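Local coordinates for protein Cys-Gly metallodipeptidase DUG1 (Saccharomyces cerevisiae, PDB 4G1P) that hydrolyses the dipeptide Cys-Gly as a zinc- or manganese-dependent metallopeptidase and serves as the catalytic component of the glutathione-degrading complex, at residues 22-31 and 41-52; 204-213 and 281-291. All coordinates share one frame; numbering follows the deposited sequence.

Overall arrangement
Interaction 1 and interaction 2 lie in separate parts of the chain, their centres about 33 Å apart and their nearest atoms about 18 Å apart, and both are partly buried. They share no secondary-structure element. Interaction 1 joins two consecutive, nearly antiparallel helices, 16-28 and 39-55, through a phenylalanine-centred apolar seam with an arginine-amide pair at one end and a buried lysine toward the other, whose side chain is about 12 Å from a bound zinc ion. Interaction 2 joins segments distant in sequence and made largely of loop; its apolar patches are small and separate, with a lysine-glutamate salt bridge beside one of them, and it lies away from the annotated sites, beside strand 415-419.

Interaction 1: residues 22-31 and 41-52; sequences RLTKAIQIPA and KVFDKAKFISEQ
Arg22 and Gln52 meet from opposite directions, and two guanidinium nitrogens grip one amide oxygen side-on. The NE of Arg22 lies 2.8 Å from OE1 of Gln52, in the carbonyl plane and on a lone pair, with an N-H...O angle of 161°; NH2 of Arg22 adds a longer, more bent bond to the same oxygen. Asp150 and Asn147 of helix 135-154 take NH1, so the long arginine spans three helices.

Lys45 is the buried polar group. Bent at its second and fourth torsions, it carries NZ to Tyr103 O and Thr139 OG1, and 2.8 Å from NZ sits a water that donates to Ile29 O. That carbonyl also takes Ala31 N at 2.8 Å, closing the inverse gamma turn centred on Pro30.

Between these polar ends Phe48 provides the broad surface. With CG anti to the backbone N (chi1 170°), its ring reaches the facing helix, CE2 lying 3.6 Å from Ala26 CB and CZ 3.6 Å from Lys25 CB, while Gln52 CG rests over one face. The small Ala26 leaves room for the ring. Ile29 sets CD1 3.9 Å from Phe48 CB, and Ala31 CB lies 3.7 Å from Lys45 CB.

The axes run nearly antiparallel, at 160° and 9.8 Å apart, as in a helical hairpin. One helix packs on helix 135-154 and the other on strands 61-64 and 83-88, while Ala31 brings the connecting loop close to Asp104, a probable active-site residue of this M20 peptidase.

Interaction 2: residues 204-213 and 281-291; sequences LGTKKPVLTY and LYKDIEFSVEE
Leu204 leans obliquely on Phe287, with its CD1 methyl over one face of the ring and CD2 3.7 Å from Phe287 CB. A first torsion of 173° swings this branched end away from the backbone N and onto the ring, and CD2 also meets Ile285 CG2 at 3.8 Å, the two side chains crossing at about a right angle. Gly205 sets its CA at the edge of the same ring; a side chain here would point at the Glu291 carboxylate and crowd its OE1.

Lys208 stretches out fully and crosses Glu286 at about a right angle. Its NZ forms a salt bridge to Glu286 OE2 at 2.9 Å, coming from above the carboxylate plane, while its CD packs 3.7 Å from Glu286 CG. NZ also makes a salt bridge, its stronger one, to Asp415, whose other oxygen receives Glu286 N. Replacing Lys208 with an alanine would probably leave the carboxylates of Glu286 and Asp415 without the positive charge they share.

Farther along, Tyr213 lies obliquely to both Leu281 and Tyr282. Its CZ is 4.1 Å from Leu281 CD1, and its OH donates to a water lying in the ring plane, 3.0 Å away; the water in turn donates to Leu281 O.

Strand 415-419 pairs with the beginning of strand 210-226, helix 397-410 touches Pro209, Leu211 and Tyr213, and helix 306-314 borders Leu204 and Phe287.

Interaction 1: residues 22-31 and 41-52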
loop_
_atom_site.group_PDB
_atom_site.type_symbol
_atom_site.label_atom_id
_atom_site.label_comp_id
_atom_site.label_asym_id
_atom_site.label_seq_id
_atom_site.Cartn_x
_atom_site.Cartn_y
_atom_site.Cartn_z
ATOM N N ARG A 22 2.018 -25.326 25.367
ATOM C CA ARG A 22 1.711 -25.790 24.031
ATOM C C ARG A 22 1.266 -24.622 23.152
ATOM O O ARG A 22 1.712 -24.489 22.014
ATOM C CB ARG A 22 0.639 -26.867 24.089
ATOM C CG ARG A 22 -0.010 -27.139 22.758
ATOM C CD ARG A 22 -1.108 -28.177 22.895
ATOM N NE ARG A 22 -0.560 -29.522 23.031
ATOM C CZ ARG A 22 -1.165 -30.518 23.662
ATOM N NH1 ARG A 22 -2.352 -30.340 24.229
ATOM N NH2 ARG A 22 -0.577 -31.700 23.719
ATOM N N LEU A 23 0.418 -23.758 23.698
ATOM C CA LEU A 23 -0.130 -22.653 22.931
ATOM C C LEU A 23 0.951 -21.606 22.621
ATOM O O LEU A 23 0.903 -20.937 21.602
ATOM C CB LEU A 23 -1.310 -22.035 23.668
ATOM C CG LEU A 23 -2.007 -20.860 22.997
ATOM C CD1 LEU A 23 -2.545 -21.258 21.644
ATOM C CD2 LEU A 23 -3.120 -20.341 23.882
ATOM N N THR A 24 1.949 -21.494 23.484
ATOM C CA THR A 24 3.005 -20.519 23.259
ATOM C C THR A 24 3.864 -20.916 22.072
ATOM O O THR A 24 4.200 -20.071 21.240
ATOM C CB THR A 24 3.918 -20.354 24.481
ATOM O OG1 THR A 24 3.139 -19.961 25.617
ATOM C CG2 THR A 24 4.973 -19.315 24.204
ATOM N N LYS A 25 4.219 -22.199 22.004
ATOM C CA LYS A 25 5.081 -22.697 20.939
ATOM C C LYS A 25 4.421 -22.512 19.590
ATOM O O LYS A 25 5.053 -22.049 18.634
ATOM C CB LYS A 25 5.406 -24.171 21.142
ATOM C CG LYS A 25 6.434 -24.434 22.220
ATOM C CD LYS A 25 6.409 -25.887 22.678
ATOM C CE LYS A 25 7.365 -26.106 23.829
ATOM N NZ LYS A 25 7.462 -24.851 24.633
ATOM N N ALA A 26 3.142 -22.870 19.537
ATOM C CA ALA A 26 2.330 -22.756 18.336
ATOM C C ALA A 26 2.258 -21.318 17.816
ATOM O O ALA A 26 2.474 -21.052 16.637
ATOM C CB ALA A 26 0.930 -23.287 18.614
ATOM N N ILE A 27 1.943 -20.400 18.715
ATOM C CA ILE A 27 1.786 -19.003 18.372
ATOM C C ILE A 27 3.121 -18.426 17.884
ATOM O O ILE A 27 3.147 -17.481 17.102
ATOM C CB ILE A 27 1.223 -18.232 19.596
ATOM C CG1 ILE A 27 -0.218 -18.671 19.870
ATOM C CG2 ILE A 27 1.292 -16.732 19.415
ATOM C CD1 ILE A 27 -1.128 -18.544 18.672
ATOM N N GLN A 28 4.232 -19.018 18.312
ATOM C CA GLN A 28 5.550 -18.489 17.956
ATOM C C GLN A 28 5.959 -18.808 16.526
ATOM O O GLN A 28 6.796 -18.131 15.955
ATOM C CB GLN A 28 6.623 -18.999 18.904
ATOM C CG GLN A 28 7.298 -17.903 19.678
ATOM C CD GLN A 28 7.661 -18.347 21.096
ATOM O OE1 GLN A 28 7.336 -17.665 22.092
ATOM N NE2 GLN A 28 8.335 -19.505 21.195
ATOM N N ILE A 29 5.388 -19.856 15.955
ATOM C CA ILE A 29 5.658 -20.165 14.565
ATOM C C ILE A 29 4.688 -19.368 13.702
ATOM O O ILE A 29 3.489 -19.641 13.697
ATOM C CB ILE A 29 5.474 -21.644 14.296
ATOM C CG1 ILE A 29 6.183 -22.460 15.373
ATOM C CG2 ILE A 29 5.965 -21.986 12.915
ATOM C CD1 ILE A 29 5.851 -23.930 15.324
ATOM N N PRO A 30 5.198 -18.369 12.974
ATOM C CA PRO A 30 4.317 -17.469 12.227
ATOM C C PRO A 30 3.800 -18.061 10.915
ATOM O O PRO A 30 4.233 -17.642 9.849
ATOM C CB PRO A 30 5.221 -16.267 11.944
ATOM C CG PRO A 30 6.585 -16.840 11.895
ATOM C CD PRO A 30 6.613 -17.972 12.872
ATOM N N ALA A 31 2.871 -19.008 11.006
ATOM C CA ALA A 31 2.248 -19.637 9.841
ATOM C C ALA A 31 1.362 -18.667 9.052
ATOM O O ALA A 31 0.144 -18.846 8.979
ATOM C CB ALA A 31 1.412 -20.824 10.296
ATOM N N LYS A 41 7.483 -21.564 7.498
ATOM C CA LYS A 41 6.928 -21.462 8.844
ATOM C C LYS A 41 5.604 -22.202 8.936
ATOM O O LYS A 41 5.345 -22.915 9.911
ATOM C CB LYS A 41 6.741 -19.999 9.235
ATOM C CG LYS A 41 8.047 -19.240 9.322
ATOM C CD LYS A 41 9.040 -19.992 10.196
ATOM C CE LYS A 41 10.346 -19.218 10.362
ATOM N NZ LYS A 41 11.391 -20.034 11.061
ATOM N N VAL A 42 4.775 -22.043 7.908
ATOM C CA VAL A 42 3.491 -22.723 7.892
ATOM C C VAL A 42 3.686 -24.226 7.994
ATOM O O VAL A 42 2.953 -24.894 8.722
ATOM C CB VAL A 42 2.628 -22.369 6.660
ATOM C CG1 VAL A 42 1.249 -22.963 6.817
ATOM C CG2 VAL A 42 2.514 -20.881 6.526
ATOM N N PHE A 43 4.688 -24.758 7.301
ATOM C CA PHE A 43 4.955 -26.191 7.387
ATOM C C PHE A 43 5.404 -26.590 8.787
ATOM O O PHE A 43 4.997 -27.646 9.292
ATOM C CB PHE A 43 5.998 -26.629 6.364
ATOM C CG PHE A 43 5.620 -26.325 4.943
ATOM C CD1 PHE A 43 4.293 -26.401 4.533
ATOM C CD2 PHE A 43 6.591 -25.953 4.016
ATOM C CE1 PHE A 43 3.947 -26.127 3.219
ATOM C CE2 PHE A 43 6.256 -25.669 2.699
ATOM C CZ PHE A 43 4.937 -25.754 2.296
ATOM N N ASP A 44 6.218 -25.749 9.424
ATOM C CA ASP A 44 6.696 -26.054 10.776
ATOM C C ASP A 44 5.536 -26.086 11.753
ATOM O O ASP A 44 5.521 -26.889 12.684
ATOM C CB ASP A 44 7.709 -25.025 11.268
ATOM C CG ASP A 44 8.979 -25.007 10.447
ATOM O OD1 ASP A 44 9.216 -25.967 9.690
ATOM O OD2 ASP A 44 9.741 -24.030 10.568
ATOM N N LYS A 45 4.578 -25.189 11.531
ATOM C CA LYS A 45 3.383 -25.112 12.347
ATOM C C LYS A 45 2.608 -26.417 12.219
ATOM O O LYS A 45 2.222 -27.012 13.220
ATOM C CB LYS A 45 2.543 -23.915 11.906
ATOM C CG LYS A 45 1.255 -23.683 12.670
ATOM C CD LYS A 45 1.496 -23.003 13.987
ATOM C CE LYS A 45 0.192 -22.743 14.741
ATOM N NZ LYS A 45 -0.490 -21.497 14.331
ATOM N N ALA A 46 2.411 -26.874 10.984
ATOM C CA ALA A 46 1.710 -28.140 10.740
ATOM C C ALA A 46 2.458 -29.289 11.390
ATOM O O ALA A 46 1.858 -30.214 11.938
ATOM C CB ALA A 46 1.564 -28.402 9.249
ATOM N N LYS A 47 3.777 -29.217 11.321
ATOM C CA LYS A 47 4.615 -30.263 11.852
ATOM C C LYS A 47 4.454 -30.279 13.360
ATOM O O LYS A 47 4.271 -31.340 13.959
ATOM C CB LYS A 47 6.083 -30.041 11.450
ATOM C CG LYS A 47 6.971 -31.261 11.652
ATOM C CD LYS A 47 8.434 -30.873 11.710
ATOM C CE LYS A 47 8.735 -29.982 12.926
ATOM N NZ LYS A 47 10.065 -29.281 12.834
ATOM N N PHE A 48 4.501 -29.093 13.962
ATOM C CA PHE A 48 4.358 -28.965 15.403
ATOM C C PHE A 48 3.039 -29.552 15.883
ATOM O O PHE A 48 2.999 -30.265 16.875
ATOM C CB PHE A 48 4.438 -27.504 15.827
ATOM C CG PHE A 48 4.073 -27.274 17.264
ATOM C CD1 PHE A 48 4.919 -27.689 18.282
ATOM C CD2 PHE A 48 2.882 -26.653 17.601
ATOM C CE1 PHE A 48 4.583 -27.486 19.623
ATOM C CE2 PHE A 48 2.537 -26.443 18.931
ATOM C CZ PHE A 48 3.392 -26.865 19.948
ATOM N N ILE A 49 1.961 -29.244 15.178
ATOM C CA ILE A 49 0.653 -29.747 15.550
ATOM C C ILE A 49 0.585 -31.265 15.452
ATOM O O ILE A 49 0.146 -31.927 16.391
ATOM C CB ILE A 49 -0.462 -29.071 14.728
ATOM C CG1 ILE A 49 -0.584 -27.620 15.178
ATOM C CG2 ILE A 49 -1.802 -29.781 14.913
ATOM C CD1 ILE A 49 -1.537 -26.835 14.378
ATOM N N SER A 50 1.039 -31.824 14.337
ATOM C CA SER A 50 1.042 -33.283 14.196
ATOM C C SER A 50 1.814 -33.939 15.327
ATOM O O SER A 50 1.445 -35.003 15.776
ATOM C CB SER A 50 1.612 -33.721 12.845
ATOM O OG SER A 50 2.877 -33.132 12.612
ATOM N N GLU A 51 2.871 -33.282 15.791
ATOM C CA GLU A 51 3.641 -33.743 16.941
ATOM C C GLU A 51 2.824 -33.744 18.236
ATOM O O GLU A 51 2.896 -34.697 19.027
ATOM C CB GLU A 51 4.899 -32.899 17.122
ATOM C CG GLU A 51 6.052 -33.345 16.264
ATOM C CD GLU A 51 7.155 -32.303 16.176
ATOM O OE1 GLU A 51 6.934 -31.156 16.637
ATOM O OE2 GLU A 51 8.240 -32.631 15.637
ATOM N N GLN A 52 2.052 -32.685 18.457
ATOM C CA GLN A 52 1.164 -32.663 19.609
ATOM C C GLN A 52 0.103 -33.765 19.510
ATOM O O GLN A 52 -0.229 -34.404 20.510
ATOM C CB GLN A 52 0.483 -31.308 19.760
ATOM C CG GLN A 52 1.431 -30.171 19.970
ATOM C CD GLN A 52 2.364 -30.432 21.110
ATOM O OE1 GLN A 52 1.950 -30.474 22.271
ATOM N NE2 GLN A 52 3.637 -30.623 20.794
HETATM O O HOH W 1 0.988 -19.173 14.055
#

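Interaction 2: residues 204-213 and 281-291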
loop_
_atom_site.group_PDB
_atom_site.type_symbol
_atom_site.label_atom_id
_atom_site.label_comp_id
_atom_site.label_asym_id
_atom_site.label_seq_id
_atom_site.Cartn_x
_atom_site.Cartn_y
_atom_site.Cartn_z
ATOM N N LEU A 204 -21.161 -13.078 20.196
ATOM C CA LEU A 204 -21.629 -11.826 19.626
ATOM C C LEU A 204 -21.004 -10.618 20.331
ATOM O O LEU A 204 -20.574 -9.651 19.699
ATOM C CB LEU A 204 -23.148 -11.773 19.760
ATOM C CG LEU A 204 -23.807 -10.465 19.363
ATOM C CD1 LEU A 204 -23.576 -10.257 17.891
ATOM C CD2 LEU A 204 -25.289 -10.547 19.697
ATOM N N GLY A 205 -20.973 -10.683 21.653
ATOM C CA GLY A 205 -20.529 -9.571 22.463
ATOM C C GLY A 205 -19.473 -10.105 23.389
ATOM O O GLY A 205 -18.753 -11.037 23.025
ATOM N N THR A 206 -19.389 -9.549 24.591
ATOM C CA THR A 206 -18.328 -9.943 25.500
ATOM C C THR A 206 -18.800 -10.587 26.802
ATOM O O THR A 206 -17.980 -10.981 27.621
ATOM C CB THR A 206 -17.459 -8.746 25.861
ATOM O OG1 THR A 206 -18.226 -7.828 26.646
ATOM C CG2 THR A 206 -16.946 -8.052 24.599
ATOM N N LYS A 207 -20.108 -10.709 26.990
ATOM C CA LYS A 207 -20.653 -11.076 28.300
ATOM C C LYS A 207 -21.395 -12.409 28.322
ATOM O O LYS A 207 -21.529 -13.020 29.371
ATOM C CB LYS A 207 -21.607 -9.991 28.787
ATOM C CG LYS A 207 -21.167 -8.565 28.464
ATOM C CD LYS A 207 -22.376 -7.681 28.154
ATOM C CE LYS A 207 -21.967 -6.228 28.016
ATOM N NZ LYS A 207 -21.171 -5.796 29.199
ATOM N N LYS A 208 -21.880 -12.853 27.168
ATOM C CA LYS A 208 -22.760 -14.003 27.117
ATOM C C LYS A 208 -22.414 -14.946 25.967
ATOM O O LYS A 208 -22.369 -14.529 24.813
ATOM C CB LYS A 208 -24.203 -13.530 26.973
ATOM C CG LYS A 208 -25.235 -14.626 27.196
ATOM C CD LYS A 208 -26.638 -14.123 26.904
ATOM C CE LYS A 208 -27.690 -15.192 27.184
ATOM N NZ LYS A 208 -29.054 -14.642 26.937
ATOM N N PRO A 209 -22.184 -16.230 26.287
ATOM C CA PRO A 209 -21.845 -17.253 25.293
ATOM C C PRO A 209 -22.959 -17.456 24.283
ATOM O O PRO A 209 -24.113 -17.143 24.566
ATOM C CB PRO A 209 -21.647 -18.518 26.137
ATOM C CG PRO A 209 -22.357 -18.244 27.416
ATOM C CD PRO A 209 -22.243 -16.777 27.650
ATOM N N VAL A 210 -22.609 -17.957 23.107
ATOM C CA VAL A 210 -23.578 -18.149 22.036
ATOM C C VAL A 210 -23.333 -19.483 21.353
ATOM O O VAL A 210 -22.268 -20.078 21.479
ATOM C CB VAL A 210 -23.510 -17.016 20.942
ATOM C CG1 VAL A 210 -23.493 -15.644 21.571
ATOM C CG2 VAL A 210 -22.297 -17.183 20.064
ATOM N N LEU A 211 -24.332 -19.959 20.634
ATOM C CA LEU A 211 -24.097 -21.033 19.690
ATOM C C LEU A 211 -24.511 -20.500 18.323
ATOM O O LEU A 211 -25.491 -19.747 18.194
ATOM C CB LEU A 211 -24.861 -22.298 20.080
ATOM C CG LEU A 211 -24.465 -22.866 21.447
ATOM C CD1 LEU A 211 -25.291 -24.078 21.760
ATOM C CD2 LEU A 211 -22.982 -23.215 21.489
ATOM N N THR A 212 -23.739 -20.856 17.308
ATOM C CA THR A 212 -23.880 -20.200 16.037
ATOM C C THR A 212 -24.467 -21.136 15.017
ATOM O O THR A 212 -23.950 -22.224 14.796
ATOM C CB THR A 212 -22.543 -19.610 15.580
ATOM O OG1 THR A 212 -22.166 -18.579 16.501
ATOM C CG2 THR A 212 -22.661 -19.007 14.182
ATOM N N TYR A 213 -25.566 -20.712 14.402
ATOM C CA TYR A 213 -26.258 -21.556 13.436
ATOM C C TYR A 213 -26.219 -21.029 11.994
ATOM O O TYR A 213 -26.818 -21.635 11.096
ATOM C CB TYR A 213 -27.705 -21.818 13.889
ATOM C CG TYR A 213 -28.602 -20.593 13.922
ATOM C CD1 TYR A 213 -28.698 -19.806 15.062
ATOM C CD2 TYR A 213 -29.361 -20.237 12.820
ATOM C CE1 TYR A 213 -29.509 -18.703 15.095
ATOM C CE2 TYR A 213 -30.168 -19.134 12.842
ATOM C CZ TYR A 213 -30.246 -18.370 13.978
ATOM O OH TYR A 213 -31.068 -17.267 13.995
ATOM N N LEU A 281 -36.236 -16.126 16.253
ATOM C CA LEU A 281 -34.909 -16.353 16.816
ATOM C C LEU A 281 -34.125 -15.076 17.128
ATOM O O LEU A 281 -33.202 -15.111 17.942
ATOM C CB LEU A 281 -34.091 -17.250 15.893
ATOM C CG LEU A 281 -34.716 -18.612 15.609
ATOM C CD1 LEU A 281 -34.260 -19.122 14.263
ATOM C CD2 LEU A 281 -34.347 -19.601 16.694
ATOM N N TYR A 282 -34.485 -13.992 16.483
ATOM C CA TYR A 282 -33.713 -12.795 16.580
ATOM C C TYR A 282 -34.078 -12.045 17.804
ATOM O O TYR A 282 -33.430 -11.110 18.180
ATOM C CB TYR A 282 -33.861 -11.906 15.357
ATOM C CG TYR A 282 -33.259 -12.459 14.114
ATOM C CD1 TYR A 282 -32.302 -13.428 14.159
ATOM C CD2 TYR A 282 -33.669 -12.031 12.904
ATOM C CE1 TYR A 282 -31.770 -13.939 13.030
ATOM C CE2 TYR A 282 -33.116 -12.529 11.780
ATOM C CZ TYR A 282 -32.181 -13.480 11.856
ATOM O OH TYR A 282 -31.683 -13.951 10.718
ATOM N N LYS A 283 -35.119 -12.458 18.460
ATOM C CA LYS A 283 -35.529 -11.674 19.570
ATOM C C LYS A 283 -35.095 -12.461 20.754
ATOM O O LYS A 283 -34.948 -13.650 20.696
ATOM C CB LYS A 283 -36.961 -11.225 19.419
ATOM C CG LYS A 283 -37.181 -9.930 20.139
ATOM C CD LYS A 283 -35.927 -9.540 20.903
ATOM C CE LYS A 283 -36.265 -8.614 22.072
ATOM N NZ LYS A 283 -37.734 -8.472 22.321
ATOM N N ASP A 284 -34.867 -11.749 21.826
ATOM C CA ASP A 284 -34.316 -12.324 23.004
ATOM C C ASP A 284 -32.849 -12.416 22.967
ATOM O O ASP A 284 -32.257 -13.029 23.804
ATOM C CB ASP A 284 -34.727 -13.772 23.054
ATOM C CG ASP A 284 -35.928 -13.969 23.868
ATOM O OD1 ASP A 284 -36.113 -13.192 24.798
ATOM O OD2 ASP A 284 -36.731 -14.850 23.565
ATOM N N ILE A 285 -32.244 -11.719 22.055
ATOM C CA ILE A 285 -30.829 -11.793 21.934
ATOM C C ILE A 285 -30.475 -10.681 22.861
ATOM O O ILE A 285 -31.253 -9.814 23.085
ATOM C CB ILE A 285 -30.318 -11.869 20.501
ATOM C CG1 ILE A 285 -30.378 -13.296 20.044
ATOM C CG2 ILE A 285 -28.897 -11.376 20.406
ATOM C CD1 ILE A 285 -30.428 -13.420 18.570
ATOM N N GLU A 286 -29.293 -10.724 23.427
ATOM C CA GLU A 286 -28.800 -9.591 24.145
ATOM C C GLU A 286 -27.734 -8.893 23.389
ATOM O O GLU A 286 -26.697 -9.421 23.157
ATOM C CB GLU A 286 -28.262 -9.994 25.490
ATOM C CG GLU A 286 -28.842 -11.275 26.002
ATOM C CD GLU A 286 -29.015 -11.281 27.494
ATOM O OE1 GLU A 286 -28.306 -10.533 28.161
ATOM O OE2 GLU A 286 -29.858 -12.020 27.977
ATOM N N PHE A 287 -28.014 -7.678 23.009
ATOM C CA PHE A 287 -27.015 -6.858 22.336
ATOM C C PHE A 287 -27.468 -5.416 22.219
ATOM O O PHE A 287 -28.657 -5.135 22.077
ATOM C CB PHE A 287 -26.718 -7.391 20.944
ATOM C CG PHE A 287 -25.474 -6.826 20.342
ATOM C CD1 PHE A 287 -24.235 -7.127 20.882
ATOM C CD2 PHE A 287 -25.536 -6.008 19.229
ATOM C CE1 PHE A 287 -23.079 -6.615 20.325
ATOM C CE2 PHE A 287 -24.388 -5.490 18.664
ATOM C CZ PHE A 287 -23.158 -5.795 19.209
ATOM N N SER A 288 -26.511 -4.502 22.262
ATOM C CA SER A 288 -26.807 -3.090 22.119
ATOM C C SER A 288 -25.673 -2.400 21.374
ATOM O O SER A 288 -24.533 -2.894 21.338
ATOM C CB SER A 288 -26.941 -2.464 23.484
ATOM O OG SER A 288 -25.691 -2.535 24.138
ATOM N N VAL A 289 -25.992 -1.247 20.793
ATOM C CA VAL A 289 -25.034 -0.487 20.011
ATOM C C VAL A 289 -23.863 -0.050 20.887
ATOM O O VAL A 289 -22.739 0.098 20.406
ATOM C CB VAL A 289 -25.708 0.720 19.312
ATOM C CG1 VAL A 289 -26.078 1.788 20.322
ATOM C CG2 VAL A 289 -24.804 1.293 18.228
ATOM N N GLU A 290 -24.119 0.117 22.182
ATOM C CA GLU A 290 -23.067 0.477 23.128
ATOM C C GLU A 290 -21.992 -0.584 23.138
ATOM O O GLU A 290 -20.813 -0.285 23.284
ATOM C CB GLU A 290 -23.626 0.628 24.538
ATOM C CG GLU A 290 -24.393 1.910 24.778
ATOM C CD GLU A 290 -25.686 1.985 23.980
ATOM O OE1 GLU A 290 -26.307 0.920 23.717
ATOM O OE2 GLU A 290 -26.072 3.119 23.614
ATOM N N GLU A 291 -22.410 -1.837 23.003
ATOM C CA GLU A 291 -21.459 -2.932 22.934
ATOM C C GLU A 291 -20.702 -2.846 21.617
ATOM O O GLU A 291 -19.486 -2.984 21.588
ATOM C CB GLU A 291 -22.168 -4.277 23.081
ATOM C CG GLU A 291 -22.810 -4.476 24.450
ATOM C CD GLU A 291 -23.770 -5.654 24.488
ATOM O OE1 GLU A 291 -23.307 -6.802 24.685
ATOM O OE2 GLU A 291 -24.990 -5.425 24.320
HETATM O O HOH W 2 -30.866 -15.550 16.393
#